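Local coordinates for protein type II restriction enzyme MunI (Mycoplasma, PDB 1D02) that recognises the double-stranded DNA sequence 5'-CAATTG-3' as a homodimer and cleaves it after the first C, at residues R101-E107 against E153-D159; F148-F152 against L189-F193; H48-L52 against A133-I137. The protein carries 1 engineered substitution. All blocks are in the same frame, centred on the assembly; numbering follows the deposited sequence.

Contact 1: residues R101-E107 against E153-D159; sequences RQDGWVE and EGDITRD. With nucleotides of chain A.
Arg101 and Glu153 form a parallel beta bridge where two neighbouring strands end, and Gln102 N donates to Glu153 O at 3.1 Å. Past it the chains stay paired: Ile156 N, in the 3-10 turn of 153-159, reaches Gln102 O at 2.9 Å. At the bridge the side chains of Arg101 and Glu153 run alongside each other on one face of the sheet, with a salt bridge from Arg101 NE to Glu153 OE1 (3.3 Å) and flat groups turned 72° apart. Arg101 NH1 meanwhile gives its N-H to a phosphate oxygen, OP2 of DA5 of chain A, 2.8 Å away at the guanidinium edge. This is the sheet end of a PDDEXK-clan nuclease fold, and it faces the DNA backbone; Asp103 N donates almost straight (172°) to OP2 of DT6 of chain A. Further on, Asp159 OD2 takes Trp105 N at 2.7 Å from above its carboxylate plane, while OD1 caps the start of helix 160-170. Val106 CG1 packs against Asp155 O and Arg158 CB, and CG2 against the Asp155 carboxylate. Glu107, bent at chi2 (91°), meets Arg158 end-on: NH1 to OE1 and NH2 to OE2, both 2.8 Å, through syn lone pairs and nearly coplanar. Arg158 NE bonds to Glu65 O of the second subunit.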
# COMPACT_ATOMS: atom_id res chain seq x y z
N ARG D 101 -3.39 9.16 -10.76
CA ARG D 101 -4.23 10.31 -11.10
C ARG D 101 -5.53 10.14 -10.36
O ARG D 101 -6.10 9.05 -10.35
CB ARG D 101 -4.53 10.34 -12.60
CG ARG D 101 -3.31 10.15 -13.48
CD ARG D 101 -3.63 10.19 -14.99
NE ARG D 101 -2.48 9.78 -15.80
CZ ARG D 101 -2.10 8.51 -16.00
NH1 ARG D 101 -2.80 7.51 -15.44
NH2 ARG D 101 -1.03 8.23 -16.73
N GLN D 102 -6.02 11.21 -9.74
CA GLN D 102 -7.30 11.08 -9.01
C GLN D 102 -7.93 12.44 -8.76
O GLN D 102 -7.23 13.46 -8.68
CB GLN D 102 -7.06 10.38 -7.66
CG GLN D 102 -8.33 9.91 -6.92
CD GLN D 102 -7.99 8.89 -5.84
OE1 GLN D 102 -8.22 9.11 -4.62
NE2 GLN D 102 -7.42 7.77 -6.26
N ASP D 103 -9.26 12.44 -8.67
CA ASP D 103 -9.98 13.68 -8.39
C ASP D 103 -9.76 14.09 -6.94
O ASP D 103 -9.03 13.42 -6.20
CB ASP D 103 -11.48 13.51 -8.67
CG ASP D 103 -11.77 13.34 -10.16
OD1 ASP D 103 -11.01 13.90 -10.98
OD2 ASP D 103 -12.77 12.66 -10.50
N GLY D 104 -10.35 15.21 -6.54
CA GLY D 104 -10.17 15.68 -5.19
C GLY D 104 -11.06 16.85 -4.82
O GLY D 104 -11.70 17.47 -5.66
N TRP D 105 -11.10 17.15 -3.53
CA TRP D 105 -11.88 18.27 -3.03
C TRP D 105 -11.05 19.54 -3.24
O TRP D 105 -10.03 19.76 -2.57
CB TRP D 105 -12.17 18.01 -1.54
CG TRP D 105 -12.72 19.15 -0.77
CD1 TRP D 105 -13.59 20.12 -1.20
CD2 TRP D 105 -12.52 19.38 0.62
NE1 TRP D 105 -13.95 20.93 -0.14
CE2 TRP D 105 -13.30 20.49 0.99
CE3 TRP D 105 -11.75 18.74 1.61
CZ2 TRP D 105 -13.34 20.99 2.30
CZ3 TRP D 105 -11.79 19.23 2.91
CH2 TRP D 105 -12.58 20.34 3.24
N VAL D 106 -11.48 20.36 -4.20
CA VAL D 106 -10.79 21.62 -4.49
C VAL D 106 -11.87 22.68 -4.67
O VAL D 106 -13.05 22.42 -4.40
CB VAL D 106 -9.89 21.51 -5.78
CG1 VAL D 106 -8.77 20.53 -5.53
CG2 VAL D 106 -10.71 21.08 -7.01
N GLU D 107 -11.48 23.87 -5.13
CA GLU D 107 -12.44 24.96 -5.33
C GLU D 107 -13.61 24.56 -6.22
O GLU D 107 -13.43 23.91 -7.27
CB GLU D 107 -11.73 26.18 -5.96
CG GLU D 107 -10.63 26.81 -5.10
CD GLU D 107 -9.25 26.22 -5.37
OE1 GLU D 107 -9.19 25.13 -5.99
OE2 GLU D 107 -8.24 26.84 -4.97
N GLU D 153 -1.18 13.08 -9.75
CA GLU D 153 -1.68 14.05 -10.73
C GLU D 153 -3.18 14.19 -10.51
O GLU D 153 -3.79 13.31 -9.91
CB GLU D 153 -1.48 13.52 -12.16
CG GLU D 153 -0.01 13.38 -12.58
CD GLU D 153 0.19 12.78 -13.98
OE1 GLU D 153 -0.80 12.44 -14.66
OE2 GLU D 153 1.36 12.64 -14.40
N GLY D 154 -3.75 15.29 -11.00
CA GLY D 154 -5.19 15.49 -10.84
C GLY D 154 -5.53 16.36 -9.64
O GLY D 154 -4.65 16.83 -8.91
N ASP D 155 -6.82 16.58 -9.40
CA ASP D 155 -7.20 17.42 -8.27
C ASP D 155 -6.76 16.87 -6.91
O ASP D 155 -6.68 17.62 -5.93
CB ASP D 155 -8.72 17.66 -8.31
CG ASP D 155 -9.10 18.66 -9.38
OD1 ASP D 155 -10.28 18.69 -9.80
OD2 ASP D 155 -8.23 19.44 -9.81
N ILE D 156 -6.44 15.58 -6.82
CA ILE D 156 -5.98 15.04 -5.54
C ILE D 156 -4.76 15.82 -5.05
O ILE D 156 -4.58 16.01 -3.84
CB ILE D 156 -5.62 13.52 -5.65
CG1 ILE D 156 -5.18 12.97 -4.29
CG2 ILE D 156 -4.54 13.31 -6.70
CD1 ILE D 156 -4.96 11.42 -4.30
N THR D 157 -3.96 16.33 -5.98
CA THR D 157 -2.74 17.06 -5.61
C THR D 157 -2.97 18.38 -4.92
O THR D 157 -2.02 18.99 -4.42
CB THR D 157 -1.85 17.34 -6.83
OG1 THR D 157 -2.56 18.17 -7.75
CG2 THR D 157 -1.46 16.06 -7.53
N ARG D 158 -4.22 18.85 -4.90
CA ARG D 158 -4.51 20.12 -4.24
C ARG D 158 -5.59 19.96 -3.17
O ARG D 158 -6.06 20.92 -2.60
CB ARG D 158 -4.97 21.15 -5.30
CG ARG D 158 -3.87 21.51 -6.33
CD ARG D 158 -4.28 22.68 -7.24
NE ARG D 158 -4.51 23.89 -6.47
CZ ARG D 158 -5.72 24.39 -6.21
NH1 ARG D 158 -6.81 23.78 -6.68
NH2 ARG D 158 -5.85 25.48 -5.46
N ASP D 159 -5.97 18.72 -2.91
CA ASP D 159 -7.01 18.41 -1.92
C ASP D 159 -6.33 18.50 -0.54
O ASP D 159 -5.34 17.82 -0.28
CB ASP D 159 -7.51 16.99 -2.22
CG ASP D 159 -8.53 16.48 -1.20
OD1 ASP D 159 -8.26 16.57 0.02
OD2 ASP D 159 -9.59 15.96 -1.66
P DT A 6 -10.81 9.24 -10.48
OP1 DT A 6 -10.21 9.66 -11.76
OP2 DT A 6 -10.67 10.10 -9.27
O5' DT A 6 -12.36 8.97 -10.70
C5' DT A 6 -12.77 8.38 -11.92
C4' DT A 6 -13.77 7.28 -11.65
O4' DT A 6 -13.11 6.16 -11.01
C3' DT A 6 -14.89 7.70 -10.72
O3' DT A 6 -16.02 8.11 -11.47
C2' DT A 6 -15.21 6.43 -9.93
C1' DT A 6 -14.04 5.47 -10.17
N1 DT A 6 -13.36 5.21 -8.90
C2 DT A 6 -13.56 4.01 -8.25
O2 DT A 6 -14.27 3.12 -8.70
N3 DT A 6 -12.90 3.88 -7.05
C4 DT A 6 -12.08 4.82 -6.45
O4 DT A 6 -11.56 4.58 -5.36
C5 DT A 6 -11.91 6.05 -7.20
C7 DT A 6 -11.04 7.12 -6.65
C6 DT A 6 -12.54 6.18 -8.37
P DA A 5 -6.57 6.72 -14.60
OP1 DA A 5 -7.28 7.32 -15.76
OP2 DA A 5 -5.29 7.29 -14.16
O5' DA A 5 -7.48 6.68 -13.28
C5' DA A 5 -8.87 6.86 -13.33
C4' DA A 5 -9.50 6.53 -12.00
O4' DA A 5 -9.36 5.13 -11.70
C3' DA A 5 -9.08 7.29 -10.73
O3' DA A 5 -10.25 7.79 -10.09
C2' DA A 5 -8.57 6.17 -9.81
C1' DA A 5 -9.41 5.00 -10.31
N9 DA A 5 -8.95 3.66 -9.96
C8 DA A 5 -7.66 3.21 -9.80
N7 DA A 5 -7.58 1.94 -9.49
C5 DA A 5 -8.90 1.52 -9.43
C6 DA A 5 -9.48 0.27 -9.13
N6 DA A 5 -8.78 -0.83 -8.83
N1 DA A 5 -10.83 0.18 -9.14
C2 DA A 5 -11.53 1.29 -9.42
N3 DA A 5 -11.09 2.52 -9.72
C4 DA A 5 -9.76 2.57 -9.71
O HOH W 1 -8.70 15.56 -11.27
O HOH W 2 -11.97 16.93 -8.35

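Contact 2: residues F148-F152 against L189-F193; sequences FWVVF and LVQHF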
# COMPACT_ATOMS: atom_id res chain seq x y z
N PHE D 148 11.45 3.56 -5.22
CA PHE D 148 10.39 3.91 -6.16
C PHE D 148 10.02 5.37 -6.02
O PHE D 148 10.38 6.03 -5.04
CB PHE D 148 9.15 3.03 -5.91
CG PHE D 148 8.56 3.20 -4.53
CD1 PHE D 148 7.63 4.21 -4.28
CD2 PHE D 148 8.94 2.36 -3.49
CE1 PHE D 148 7.08 4.38 -3.00
CE2 PHE D 148 8.40 2.51 -2.21
CZ PHE D 148 7.47 3.52 -1.95
N TRP D 149 9.29 5.87 -7.01
CA TRP D 149 8.85 7.26 -7.01
C TRP D 149 7.42 7.28 -7.52
O TRP D 149 7.16 6.86 -8.64
CB TRP D 149 9.76 8.08 -7.92
CG TRP D 149 9.43 9.55 -7.98
CD1 TRP D 149 8.91 10.31 -6.98
CD2 TRP D 149 9.71 10.43 -9.07
NE1 TRP D 149 8.84 11.63 -7.38
CE2 TRP D 149 9.33 11.73 -8.66
CE3 TRP D 149 10.25 10.26 -10.35
CZ2 TRP D 149 9.46 12.86 -9.49
CZ3 TRP D 149 10.39 11.38 -11.18
CH2 TRP D 149 10.00 12.66 -10.74
N VAL D 150 6.51 7.78 -6.69
CA VAL D 150 5.10 7.85 -7.06
C VAL D 150 4.77 9.31 -7.40
O VAL D 150 5.00 10.21 -6.60
CB VAL D 150 4.17 7.37 -5.91
CG1 VAL D 150 2.71 7.54 -6.31
CG2 VAL D 150 4.44 5.87 -5.57
N VAL D 151 4.31 9.52 -8.63
CA VAL D 151 3.92 10.87 -9.07
C VAL D 151 2.39 10.93 -9.07
O VAL D 151 1.73 10.12 -9.75
CB VAL D 151 4.45 11.17 -10.47
CG1 VAL D 151 3.95 12.55 -10.93
CG2 VAL D 151 6.00 11.14 -10.45
N PHE D 152 1.84 11.86 -8.29
CA PHE D 152 0.39 12.06 -8.21
C PHE D 152 0.01 13.18 -9.17
O PHE D 152 0.79 14.12 -9.37
CB PHE D 152 -0.05 12.43 -6.79
CG PHE D 152 0.16 11.32 -5.78
CD1 PHE D 152 1.32 11.28 -4.99
CD2 PHE D 152 -0.79 10.33 -5.61
CE1 PHE D 152 1.53 10.25 -4.06
CE2 PHE D 152 -0.59 9.29 -4.69
CZ PHE D 152 0.57 9.25 -3.91
N LEU D 189 8.52 19.01 -12.28
CA LEU D 189 8.56 17.55 -12.17
C LEU D 189 10.01 17.07 -12.28
O LEU D 189 10.49 16.29 -11.45
CB LEU D 189 7.71 16.90 -13.28
CG LEU D 189 7.82 15.38 -13.42
CD1 LEU D 189 7.19 14.70 -12.22
CD2 LEU D 189 7.13 14.93 -14.73
N VAL D 190 10.71 17.55 -13.30
CA VAL D 190 12.09 17.14 -13.52
C VAL D 190 13.00 17.66 -12.39
O VAL D 190 13.92 16.94 -11.95
CB VAL D 190 12.63 17.60 -14.92
CG1 VAL D 190 14.07 17.12 -15.11
CG2 VAL D 190 11.77 16.99 -16.05
N GLN D 191 12.75 18.87 -11.90
CA GLN D 191 13.58 19.41 -10.83
C GLN D 191 13.50 18.51 -9.60
O GLN D 191 14.50 18.33 -8.90
CB GLN D 191 13.17 20.84 -10.46
CG GLN D 191 13.51 21.85 -11.56
CD GLN D 191 13.04 23.26 -11.23
OE1 GLN D 191 11.92 23.41 -10.70
NE2 GLN D 191 13.78 24.22 -11.55
N HIS D 192 12.34 17.92 -9.33
CA HIS D 192 12.24 17.04 -8.16
C HIS D 192 13.19 15.86 -8.35
O HIS D 192 13.97 15.53 -7.45
CB HIS D 192 10.81 16.52 -7.98
CG HIS D 192 10.62 15.72 -6.72
ND1 HIS D 192 10.96 14.39 -6.62
CD2 HIS D 192 10.18 16.10 -5.49
CE1 HIS D 192 10.75 13.98 -5.38
NE2 HIS D 192 10.29 15.00 -4.68
N PHE D 193 13.12 15.21 -9.51
CA PHE D 193 14.00 14.08 -9.80
C PHE D 193 15.47 14.54 -9.75
O PHE D 193 16.31 13.94 -9.09
CB PHE D 193 13.72 13.56 -11.22
CG PHE D 193 14.76 12.60 -11.73
CD1 PHE D 193 14.83 11.29 -11.26
CD2 PHE D 193 15.70 13.03 -12.68
CE1 PHE D 193 15.81 10.41 -11.73
CE2 PHE D 193 16.69 12.16 -13.16
CZ PHE D 193 16.74 10.85 -12.68
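Leu189 opens the contact on the helix side, reaching strand 148-152 with one methyl: CD1 lies 3.8 Å from Trp149 CH2 and 4.1 Å from Val151 CG1. Its CG stands opposite the backbone N (chi1 171°), which carries the branch toward the strand although the side chain leaves the helix at a slant. The carbonyl oxygen of Leu189 also lies near the plane of the indole, at its edge, 3.7 Å from Trp149 CH2. One turn later His192 brings its imidazole beside the five-membered ring of Trp149. The planes are within 9° of parallel, but the centroids are 5.0 Å apart and the rings slide past each other with little overlap. Phe193 contributes chiefly its CB, 3.9 Å from Trp149 CH2, while its ring leads away from the strand. Leu189 and Phe193 thus meet the six-membered ring of Trp149, His192 its pyrrole side, and Val151 CG2 of the same strand sits over the centre of one ring face, 3.8 Å above the plane. The strand and helix run nearly antiparallel, their axes 11.6 Å apart at closest approach. Strand 148-153 lies between 93-101 and 177-180 in the mixed sheet; Phe178 touches Trp149, Leu189 and His192, and Phe31 of helix 27-34 packs on Leu189.

Contact 3: residues H48-L52 against A133-I137; sequences HLKNL and AYRTI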
# COMPACT_ATOMS: atom_id res chain seq x y z
N HIS D 48 11.18 -5.19 -16.23
CA HIS D 48 12.11 -5.79 -15.26
C HIS D 48 11.50 -6.60 -14.14
O HIS D 48 12.16 -7.46 -13.58
CB HIS D 48 12.98 -4.71 -14.61
CG HIS D 48 13.61 -3.77 -15.59
ND1 HIS D 48 12.88 -2.84 -16.30
CD2 HIS D 48 14.89 -3.65 -16.02
CE1 HIS D 48 13.68 -2.19 -17.12
NE2 HIS D 48 14.90 -2.66 -16.98
N LEU D 49 10.24 -6.32 -13.82
CA LEU D 49 9.54 -6.98 -12.72
C LEU D 49 8.40 -7.88 -13.21
O LEU D 49 7.46 -8.16 -12.46
CB LEU D 49 9.00 -5.88 -11.78
CG LEU D 49 10.08 -5.04 -11.09
CD1 LEU D 49 9.67 -3.57 -11.03
CD2 LEU D 49 10.32 -5.58 -9.67
N LYS D 50 8.51 -8.34 -14.45
CA LYS D 50 7.50 -9.20 -15.06
C LYS D 50 7.41 -10.59 -14.42
O LYS D 50 6.36 -11.23 -14.46
CB LYS D 50 7.84 -9.36 -16.56
CG LYS D 50 6.86 -10.17 -17.42
CD LYS D 50 7.56 -10.67 -18.70
CE LYS D 50 7.04 -10.04 -20.00
NZ LYS D 50 5.60 -10.35 -20.30
N ASN D 51 8.51 -11.07 -13.82
CA ASN D 51 8.54 -12.44 -13.29
C ASN D 51 8.83 -12.44 -11.80
O ASN D 51 9.99 -12.46 -11.39
CB ASN D 51 9.63 -13.23 -14.07
CG ASN D 51 9.65 -14.71 -13.72
OD1 ASN D 51 8.85 -15.19 -12.93
ND2 ASN D 51 10.58 -15.45 -14.32
N LEU D 52 7.77 -12.42 -10.99
CA LEU D 52 7.93 -12.37 -9.55
C LEU D 52 7.27 -13.40 -8.66
O LEU D 52 7.86 -13.86 -7.66
CB LEU D 52 7.42 -11.03 -9.01
CG LEU D 52 8.01 -9.69 -9.42
CD1 LEU D 52 7.23 -8.58 -8.67
CD2 LEU D 52 9.49 -9.65 -9.08
N ALA D 133 12.48 -6.67 -3.89
CA ALA D 133 12.60 -6.90 -5.33
C ALA D 133 13.10 -5.64 -6.07
O ALA D 133 13.99 -5.71 -6.95
CB ALA D 133 11.25 -7.34 -5.90
N TYR D 134 12.54 -4.49 -5.71
CA TYR D 134 12.92 -3.23 -6.35
C TYR D 134 14.38 -2.88 -6.07
O TYR D 134 15.12 -2.47 -6.98
CB TYR D 134 12.03 -2.08 -5.85
CG TYR D 134 10.72 -1.91 -6.62
CD1 TYR D 134 9.93 -3.01 -6.94
CD2 TYR D 134 10.30 -0.65 -7.02
CE1 TYR D 134 8.73 -2.84 -7.66
CE2 TYR D 134 9.12 -0.47 -7.73
CZ TYR D 134 8.34 -1.57 -8.05
OH TYR D 134 7.20 -1.38 -8.80
N ARG D 135 14.80 -3.04 -4.82
CA ARG D 135 16.19 -2.73 -4.49
C ARG D 135 17.17 -3.68 -5.17
O ARG D 135 18.25 -3.26 -5.62
CB ARG D 135 16.39 -2.75 -2.97
CG ARG D 135 15.72 -1.57 -2.23
CD ARG D 135 16.29 -1.47 -0.82
NE ARG D 135 15.66 -0.46 0.03
CZ ARG D 135 15.96 0.84 0.04
NH1 ARG D 135 16.89 1.35 -0.79
NH2 ARG D 135 15.40 1.62 0.95
N THR D 136 16.80 -4.96 -5.30
CA THR D 136 17.67 -5.94 -5.96
C THR D 136 17.81 -5.63 -7.45
O THR D 136 18.92 -5.62 -8.00
CB THR D 136 17.11 -7.38 -5.84
OG1 THR D 136 17.14 -7.78 -4.47
CG2 THR D 136 17.91 -8.37 -6.72
N ILE D 137 16.68 -5.36 -8.09
CA ILE D 137 16.71 -5.12 -9.52
C ILE D 137 17.28 -3.76 -9.89
O ILE D 137 18.18 -3.67 -10.72
CB ILE D 137 15.28 -5.30 -10.10
CG1 ILE D 137 14.86 -6.76 -9.93
CG2 ILE D 137 15.26 -4.92 -11.61
CD1 ILE D 137 13.39 -7.04 -10.23
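Leu49 and Ile137 make the tight spot: Leu49 CD2 and Ile137 CD1 are 3.4 Å apart, closer than usual for two methyl carbons. The two methyls of Leu49 share the work. Leu49 CD1 lies 3.6 Å from Tyr134 CE1, and Leu49 CD2, besides meeting Ile137, is 3.8 Å from the same ring carbon. A first torsion of -65° sets Leu49 CG opposite its carbonyl carbon and sends the branch toward the helix, where both methyls come against the Tyr134 ring. Ile137 also touches His48, with Ile137 CD1 3.6 Å from His48 O and Ile137 CG2 3.8 Å from His48 CB. Here the irregular chain that follows strand 40-44 packs against helix 128-138, which lies beside the sheet of this PDDEXK-clan fold. Phe96 of strand 93-101 completes the buried side, meeting the rings of His48 and Tyr134 edge-to-face and touching Leu49 and Ile137 as well. Toward the other end the packing slackens: Ala133 CB is 4.3 Å from both Leu49 CD2 and Leu52 CD2. Lys50 and Asn51 are exposed and do not touch the helix segment; Thr136 is exposed too, and its OG1 bonds to Lys132 O within its own helix. Ala133 also packs on Phe168 of the second subunit.

How the contacts relate
Contact 2 is the buried one, while contacts 1 and 3 are partly buried and lie on opposite sides of the chain's centre, about 31 Å apart between centres. Contacts 1 and 2 share strand 148-153: its length packs on a helix through aromatic and aliphatic groups, and its last residue opens into contact 1. There they touch, Thr157 CG2 against Phe152 O. Contacts 2 and 3 meet through Phe148 and Tyr134; helix 128-138 and strand 148-153 are consecutive in the chain. Contacts 1 and 3 both reach the second subunit, but contact 1 binds phosphates and relies on hydrogen bonds and salt bridges, whereas contacts 2 and 3 are held mainly by apolar and aromatic packing.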